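Local coordinates for putative c-1-tetrahydrofolate synthase, cytoplasmic (Leishmania major, PDB 4A26), which probably oxidises N5,N10-methylenetetrahydrofolate with NADP+ and hydrolyses the methenyl product, as a homodimeric dehydrogenase/cyclohydrolase of one-carbon metabolism, at residues A15-I18 and R19-K23; P129-V132 and G133-H136; G198-T201 and E202-I205; P246-D250 and G251-V255. All coordinates share one frame; numbering follows the deposited sequence.

Overall arrangement
Four short-range contacts show how local chemistry follows place in a fold. Contacts 1 and 2 each lie within a single helix and are partly buried; contacts 3 and 4 are surface features, a helix start and a hairpin loop. Contact 1 belongs to the catalytic domain, whereas the other three share the NAD(P)-binding domain. An apolar pair and a folded-back arginine mark contact 1, a doubly used carbonyl contact 2, a helix cap contact 3, and an arginine stem laid against a proline and a second guanidinium contact 4. Contacts 2 and 3 both touch the second subunit, though their centres lie about 28 Å apart; contacts 1 and 3 lie on opposite sides of the chain's centre.

Contact 1. Residues A15-I18 and R19-K23; sequences AAAI and RSELK
Arg-19 doubles back along the helix and spreads its guanidinium over the backbone of Ala-16, whose CA stands 3.5 Å above the plane of that group, nearer its rim than its middle. CG is anti to the carbonyl carbon and the chain turns at chi3 (-62°), a bend that directs the two terminal nitrogens toward the preceding turn. NH1 then comes 3.8 Å from Ala-15 CB, while NH2 lies equally near the methyl of Ala-16. NE is turned to Glu-64 in a long, weak ion pair. Ile-18 and Leu-22 behave differently: they lie alongside each other on one flank of the helix, with Ile-18 CG2 3.8 Å from Leu-22 CD1. Ala-15 with Arg-19 and Ile-18 with Leu-22 illustrate the i to i+4 spacing of an alpha helix, here helix 11-32, whose backbone repeats the same step in bonds such as Leu-22 N to Ile-18 O (2.8 Å); Ala-16 is the i+3 neighbour of Arg-19. The apolar pair faces other helices: Leu-22 packs on Leu-286 and Leu-290 of helix 279-297, and Ile-18 on Val-154 of helix 147-159. Glu-21 slants across Ile-18, its OE1 4.2 Å from Ile-18 CG1, and its CG passes 3.3 Å from Ala-17 O. Beyond this aliphatic stem, OE2 forms a salt bridge with Arg-158, on the same helix 147-159 that receives Ile-18.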
# COMPACT_ATOMS: atom_id res chain seq x y z
N ALA A 15 -4.51 -24.73 9.02
CA ALA A 15 -3.36 -24.32 9.82
C ALA A 15 -2.58 -25.52 10.36
O ALA A 15 -1.35 -25.52 10.38
CB ALA A 15 -3.82 -23.43 10.98
N ALA A 16 -3.31 -26.55 10.79
CA ALA A 16 -2.70 -27.79 11.28
C ALA A 16 -1.87 -28.45 10.19
O ALA A 16 -0.75 -28.89 10.45
CB ALA A 16 -3.78 -28.74 11.77
N ALA A 17 -2.42 -28.51 8.98
CA ALA A 17 -1.69 -29.04 7.83
C ALA A 17 -0.43 -28.23 7.55
O ALA A 17 0.62 -28.79 7.24
CB ALA A 17 -2.59 -29.04 6.60
N ILE A 18 -0.54 -26.90 7.67
CA ILE A 18 0.59 -26.01 7.43
C ILE A 18 1.69 -26.19 8.47
O ILE A 18 2.87 -26.25 8.12
CB ILE A 18 0.14 -24.53 7.37
CG1 ILE A 18 -0.55 -24.26 6.03
CG2 ILE A 18 1.33 -23.60 7.53
CD1 ILE A 18 -1.26 -22.93 5.96
N ARG A 19 1.32 -26.30 9.75
CA ARG A 19 2.30 -26.56 10.80
C ARG A 19 3.10 -27.83 10.53
O ARG A 19 4.31 -27.87 10.75
CB ARG A 19 1.63 -26.64 12.18
CG ARG A 19 1.15 -25.29 12.71
CD ARG A 19 0.88 -25.33 14.21
NE ARG A 19 -0.18 -26.27 14.57
CZ ARG A 19 -1.48 -26.05 14.41
NH1 ARG A 19 -1.92 -24.92 13.87
NH2 ARG A 19 -2.37 -26.97 14.77
N SER A 20 2.41 -28.87 10.05
CA SER A 20 3.06 -30.13 9.68
C SER A 20 4.04 -29.94 8.53
O SER A 20 5.14 -30.49 8.55
CB SER A 20 2.02 -31.17 9.28
OG SER A 20 2.63 -32.34 8.76
N GLU A 21 3.64 -29.16 7.53
CA GLU A 21 4.49 -28.86 6.39
C GLU A 21 5.73 -28.07 6.81
O GLU A 21 6.84 -28.37 6.35
CB GLU A 21 3.71 -28.08 5.33
CG GLU A 21 2.66 -28.92 4.63
CD GLU A 21 1.57 -28.09 3.99
OE1 GLU A 21 1.76 -26.87 3.77
OE2 GLU A 21 0.50 -28.66 3.70
N LEU A 22 5.54 -27.07 7.67
CA LEU A 22 6.66 -26.29 8.20
C LEU A 22 7.61 -27.18 8.99
O LEU A 22 8.83 -27.07 8.85
CB LEU A 22 6.15 -25.16 9.10
CG LEU A 22 5.41 -24.02 8.40
CD1 LEU A 22 4.60 -23.22 9.40
CD2 LEU A 22 6.39 -23.13 7.64
N LYS A 23 7.05 -28.05 9.83
CA LYS A 23 7.84 -28.99 10.61
C LYS A 23 8.78 -29.78 9.70
O LYS A 23 9.98 -29.85 9.97
CB LYS A 23 6.92 -29.95 11.38
CG LYS A 23 7.61 -30.82 12.43
CD LYS A 23 6.72 -31.97 12.88
CE LYS A 23 7.43 -32.85 13.90
NZ LYS A 23 6.84 -34.22 13.99

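Contact 2. Residues P129-V132 and G133-H136; sequences PVNV and GLLH
Val-132 and His-136 make the close-knit part of this helical turn, their side chains running abreast. The carbonyl oxygen of Val-132 accepts twice from the histidine: its backbone N is 3.2 Å from Val-132 O and its ring ND1 3.0 Å from the same oxygen. His-136 CG lies beside its own backbone N (chi1 -73°), which swings the ring back toward the preceding turn. The two donors arrive from opposite faces of the carbonyl plane, ND1 from 36° above it. Val-132 CG1 meets the ring at its edge, in plane, 3.8 Å from His-136 ND1, while Leu-135 CD1 sits over the centre of one ring face. The ring also stacks on His-136 of the second subunit. Looser within the turn is the pair Val-130 and Leu-134, both partly exposed: Leu-134 CG reaches the backbone oxygen of Val-130 at 3.4 Å, without close packing between the two side chains. Here Pro-129 of the second subunit supplies further contacts to both residues. Asn-131 turns its amide elsewhere, to Asp-123. Helix 129-136 thus serves the dimer interface as well as its own subunit. The bond to Val-132 O is consistent with a proton on ND1, and it restrains the rotation of a ring that stacks across the interface.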
# COMPACT_ATOMS: atom_id res chain seq x y z
N PRO A 129 6.87 0.43 7.89
CA PRO A 129 6.38 1.07 6.66
C PRO A 129 7.01 0.53 5.37
O PRO A 129 6.31 0.32 4.38
CB PRO A 129 6.74 2.54 6.85
CG PRO A 129 6.72 2.73 8.32
CD PRO A 129 7.19 1.43 8.92
N VAL A 130 8.32 0.30 5.39
CA VAL A 130 9.02 -0.24 4.22
C VAL A 130 8.45 -1.59 3.78
O VAL A 130 8.29 -1.83 2.58
CB VAL A 130 10.56 -0.32 4.46
CG1 VAL A 130 10.89 -1.28 5.59
CG2 VAL A 130 11.27 -0.71 3.17
N ASN A 131 8.10 -2.46 4.72
CA ASN A 131 7.44 -3.73 4.38
C ASN A 131 6.01 -3.50 3.88
O ASN A 131 5.56 -4.16 2.94
CB ASN A 131 7.47 -4.70 5.57
CG ASN A 131 8.88 -5.18 5.90
OD1 ASN A 131 9.71 -5.41 5.01
ND2 ASN A 131 9.16 -5.34 7.18
N VAL A 132 5.31 -2.55 4.50
CA VAL A 132 3.99 -2.14 4.03
C VAL A 132 4.09 -1.55 2.62
O VAL A 132 3.23 -1.78 1.78
CB VAL A 132 3.34 -1.09 4.97
CG1 VAL A 132 1.94 -0.73 4.48
CG2 VAL A 132 3.28 -1.61 6.40
N GLY A 133 5.16 -0.80 2.37
CA GLY A 133 5.43 -0.26 1.04
C GLY A 133 5.56 -1.35 0.01
O GLY A 133 4.81 -1.39 -0.96
N LEU A 134 6.51 -2.25 0.24
CA LEU A 134 6.76 -3.39 -0.66
C LEU A 134 5.50 -4.24 -0.89
O LEU A 134 5.31 -4.79 -1.97
CB LEU A 134 7.90 -4.25 -0.11
CG LEU A 134 9.28 -3.60 -0.14
CD1 LEU A 134 10.26 -4.37 0.73
CD2 LEU A 134 9.79 -3.49 -1.56
N LEU A 135 4.66 -4.35 0.13
CA LEU A 135 3.39 -5.07 0.02
C LEU A 135 2.46 -4.39 -0.99
O LEU A 135 1.76 -5.07 -1.74
CB LEU A 135 2.72 -5.18 1.40
CG LEU A 135 1.41 -5.96 1.57
CD1 LEU A 135 0.20 -5.11 1.24
CD2 LEU A 135 1.40 -7.26 0.76
N HIS A 136 2.46 -3.06 -1.02
CA HIS A 136 1.63 -2.29 -1.96
C HIS A 136 2.33 -2.00 -3.29
O HIS A 136 1.68 -1.63 -4.26
CB HIS A 136 1.19 -0.97 -1.33
CG HIS A 136 0.14 -1.12 -0.28
ND1 HIS A 136 0.43 -1.13 1.07
CD2 HIS A 136 -1.21 -1.25 -0.37
CE1 HIS A 136 -0.69 -1.28 1.76
NE2 HIS A 136 -1.70 -1.35 0.91

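Contact 3. Residues G198-T201 and E202-I205; sequences GTST and EDMI
Ser-200 holds OG anti to its own backbone N (chi1 169°), and Glu-202 kinks at its second torsion (chi2 91°), two choices that gather their polar ends around the first turn of a helix. The serine hydroxyl accepts from the backbone N of Glu-202, with Ser-200 OG 3.3 Å from that nitrogen and an N-H...O angle of only 134°, a weak capping bond. Ser-200 is the N-cap residue of helix 201-209, which belongs to the crossover leading from strand 191-195, outermost in this chain's sheet, past strand 167-171 to strand 213-216 in the parallel sheet of the Rossmann-type domain. The bent glutamate brings OE1 back to within 2.8 Å of Thr-201 OG1, which meets it from above the carboxylate plane; since Thr-201 was modelled in two conformers, this bond remains doubtful. Regular bonding follows at once: Met-204 N lies 2.9 Å from Ser-200 O, and Ile-205 N stands at the same 2.9 Å from Thr-201 O. Asp-203, which like Glu-202 would be expected to suit the positive dipole end, runs past the serine, its OD2 3.8 Å from Ser-200 CB; OD1 makes a long, weak ion pair with Arg-167 of the second subunit. Thr-199 offers CG2 to Met-204 CB at 4.3 Å, while its hydroxyl bonds to His-196 N and to Thr-191 of the second subunit. Met-204 and Ile-205 pack on Trp-228.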
# COMPACT_ATOMS: atom_id res chain seq x y z
N GLY A 198 -16.89 5.57 5.99
CA GLY A 198 -17.41 6.57 5.06
C GLY A 198 -18.37 5.99 4.04
O GLY A 198 -19.13 6.73 3.42
N THR A 199 -18.33 4.68 3.85
CA THR A 199 -19.16 4.01 2.85
C THR A 199 -20.62 3.99 3.28
O THR A 199 -20.94 3.68 4.42
CB THR A 199 -18.71 2.55 2.60
OG1 THR A 199 -17.29 2.51 2.43
CG2 THR A 199 -19.38 1.99 1.35
N SER A 200 -21.50 4.34 2.35
CA SER A 200 -22.93 4.31 2.58
C SER A 200 -23.39 2.86 2.72
O SER A 200 -22.77 1.95 2.17
CB SER A 200 -23.66 4.96 1.41
OG SER A 200 -25.06 4.74 1.47
N THR A 201 -24.47 2.65 3.48
CA THR A 201 -25.04 1.32 3.64
C THR A 201 -25.56 0.79 2.31
O THR A 201 -25.35 -0.36 1.98
CB THR A 201 -26.18 1.30 4.68
OG1 THR A 201 -27.17 2.27 4.32
CG2 THR A 201 -25.65 1.59 6.07
N GLU A 202 -26.23 1.65 1.55
CA GLU A 202 -26.80 1.24 0.27
C GLU A 202 -25.71 0.82 -0.71
O GLU A 202 -25.87 -0.16 -1.43
CB GLU A 202 -27.65 2.36 -0.34
CG GLU A 202 -28.88 2.71 0.47
CD GLU A 202 -28.63 3.82 1.49
OE1 GLU A 202 -27.53 3.84 2.09
OE2 GLU A 202 -29.53 4.66 1.68
N ASP A 203 -24.61 1.57 -0.73
CA ASP A 203 -23.46 1.24 -1.58
C ASP A 203 -22.82 -0.05 -1.08
O ASP A 203 -22.64 -0.98 -1.86
CB ASP A 203 -22.43 2.37 -1.59
CG ASP A 203 -22.98 3.68 -2.17
OD1 ASP A 203 -24.12 3.70 -2.68
OD2 ASP A 203 -22.26 4.69 -2.11
N MET A 204 -22.49 -0.10 0.21
CA MET A 204 -21.95 -1.32 0.81
C MET A 204 -22.76 -2.52 0.32
O MET A 204 -22.20 -3.46 -0.24
CB MET A 204 -22.00 -1.25 2.33
CG MET A 204 -21.40 -2.47 3.04
SD MET A 204 -22.33 -2.97 4.50
CE MET A 204 -23.86 -3.49 3.73
N ILE A 205 -24.07 -2.47 0.51
CA ILE A 205 -24.97 -3.52 0.02
C ILE A 205 -24.81 -3.74 -1.49
O ILE A 205 -24.74 -4.89 -1.94
CB ILE A 205 -26.46 -3.22 0.34
CG1 ILE A 205 -26.71 -3.33 1.85
CG2 ILE A 205 -27.38 -4.18 -0.40
CD1 ILE A 205 -28.10 -2.95 2.28

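Contact 4. Residues P246-D250 and G251-V255; sequences PSRKD and GYRLV
Arg-253 meets Arg-248 and Pro-246 along nearly its whole length. Its CB lies over one face of the Arg-248 guanidinium, 3.6 Å from Arg-248 CZ. With chi1 at 72°, CG is placed between backbone N and carbonyl carbon and comes 3.7 Å from Pro-246 CG. The next carbon, CD, touches two neighbours: Pro-246 CG is again 3.7 Å from Arg-253 CD, and Arg-248 NH2 is 3.4 Å from it. The chain stays extended to NE, and Arg-248 NH2 approaches the edge of the guanidinium, 4.1 Å from Arg-253 NH1. These like charges would be expected to repel mildly; the guanidinium planes are turned 59° apart and the side chains cross at about a right angle. Pro-246 CG rests over the same face of the Arg-248 group that bears Arg-253 CB, so apolar carbons share the planar surface. At the bend, Asp-250 and Tyr-252 cross at a slant: Asp-250 CB is 3.5 Å from the ring atom CE2 of Tyr-252, the carboxylate and ring planes 48° apart. A weak bond from Gly-251 N to Arg-248 O, 3.1 Å long, closes a type II beta turn over Lys-249 and Asp-250, and the positive phi of Gly-251 favours a glycine there. Beyond it, Arg-253 and Val-255 make backbone bonds to Val-243 and Thr-241, the pairing of a two-stranded antiparallel beta hairpin with a long surface loop.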
# COMPACT_ATOMS: atom_id res chain seq x y z
N PRO A 246 -24.39 -16.25 25.78
CA PRO A 246 -24.37 -17.67 26.14
C PRO A 246 -24.14 -17.93 27.63
O PRO A 246 -23.22 -17.36 28.23
CB PRO A 246 -23.18 -18.19 25.34
CG PRO A 246 -22.23 -17.04 25.32
CD PRO A 246 -23.06 -15.77 25.38
N SER A 247 -24.98 -18.78 28.22
CA SER A 247 -24.76 -19.29 29.56
C SER A 247 -23.53 -20.21 29.51
O SER A 247 -23.61 -21.33 29.00
CB SER A 247 -25.99 -20.06 30.06
OG SER A 247 -25.81 -20.54 31.38
N ARG A 248 -22.40 -19.71 30.01
CA ARG A 248 -21.12 -20.39 29.85
C ARG A 248 -20.14 -19.98 30.95
O ARG A 248 -20.38 -19.02 31.69
CB ARG A 248 -20.54 -20.06 28.47
CG ARG A 248 -19.53 -21.08 27.93
CD ARG A 248 -19.08 -20.75 26.51
NE ARG A 248 -20.17 -20.81 25.54
CZ ARG A 248 -20.03 -20.62 24.23
NH1 ARG A 248 -18.83 -20.37 23.70
NH2 ARG A 248 -21.09 -20.70 23.43
N LYS A 249 -19.04 -20.72 31.06
CA LYS A 249 -17.91 -20.31 31.89
C LYS A 249 -17.24 -19.12 31.18
O LYS A 249 -16.86 -19.23 30.01
CB LYS A 249 -16.91 -21.46 32.09
CG LYS A 249 -16.34 -21.55 33.51
CD LYS A 249 -15.52 -20.33 33.90
CE LYS A 249 -15.01 -20.44 35.33
NZ LYS A 249 -14.40 -19.16 35.81
N ASP A 250 -17.11 -18.01 31.91
CA ASP A 250 -16.66 -16.70 31.39
C ASP A 250 -17.83 -15.81 30.96
O ASP A 250 -17.70 -14.58 30.94
CB ASP A 250 -15.63 -16.81 30.25
CG ASP A 250 -14.30 -17.39 30.70
OD1 ASP A 250 -14.28 -18.19 31.66
OD2 ASP A 250 -13.27 -17.05 30.09
N GLY A 251 -18.97 -16.42 30.62
CA GLY A 251 -20.18 -15.67 30.27
C GLY A 251 -20.13 -14.96 28.92
O GLY A 251 -20.79 -13.94 28.73
N TYR A 252 -19.33 -15.49 27.99
CA TYR A 252 -19.27 -14.93 26.64
C TYR A 252 -18.78 -15.94 25.60
O TYR A 252 -18.21 -16.97 25.94
CB TYR A 252 -18.40 -13.66 26.60
CG TYR A 252 -16.91 -13.90 26.79
CD1 TYR A 252 -16.09 -14.21 25.70
CD2 TYR A 252 -16.31 -13.79 28.04
CE1 TYR A 252 -14.72 -14.43 25.86
CE2 TYR A 252 -14.95 -14.00 28.22
CZ TYR A 252 -14.16 -14.32 27.13
OH TYR A 252 -12.81 -14.53 27.29
N ARG A 253 -19.04 -15.62 24.33
CA ARG A 253 -18.49 -16.37 23.21
C ARG A 253 -18.09 -15.41 22.09
O ARG A 253 -18.72 -14.37 21.91
CB ARG A 253 -19.52 -17.39 22.69
CG ARG A 253 -20.70 -16.79 21.94
CD ARG A 253 -21.78 -17.84 21.70
NE ARG A 253 -22.97 -17.28 21.06
CZ ARG A 253 -24.13 -17.92 20.91
NH1 ARG A 253 -24.29 -19.16 21.37
NH2 ARG A 253 -25.14 -17.31 20.31
N LEU A 254 -17.04 -15.76 21.35
CA LEU A 254 -16.61 -14.95 20.21
C LEU A 254 -17.62 -15.07 19.08
O LEU A 254 -17.99 -16.17 18.69
CB LEU A 254 -15.22 -15.38 19.73
CG LEU A 254 -14.03 -14.87 20.54
CD1 LEU A 254 -13.91 -15.59 21.88
CD2 LEU A 254 -12.73 -15.01 19.74
N VAL A 255 -18.06 -13.92 18.57
CA VAL A 255 -19.03 -13.87 17.48
C VAL A 255 -18.48 -13.02 16.34
O VAL A 255 -17.96 -11.93 16.57
CB VAL A 255 -20.37 -13.27 17.95
CG1 VAL A 255 -21.49 -13.66 17.00
CG2 VAL A 255 -20.69 -13.74 19.36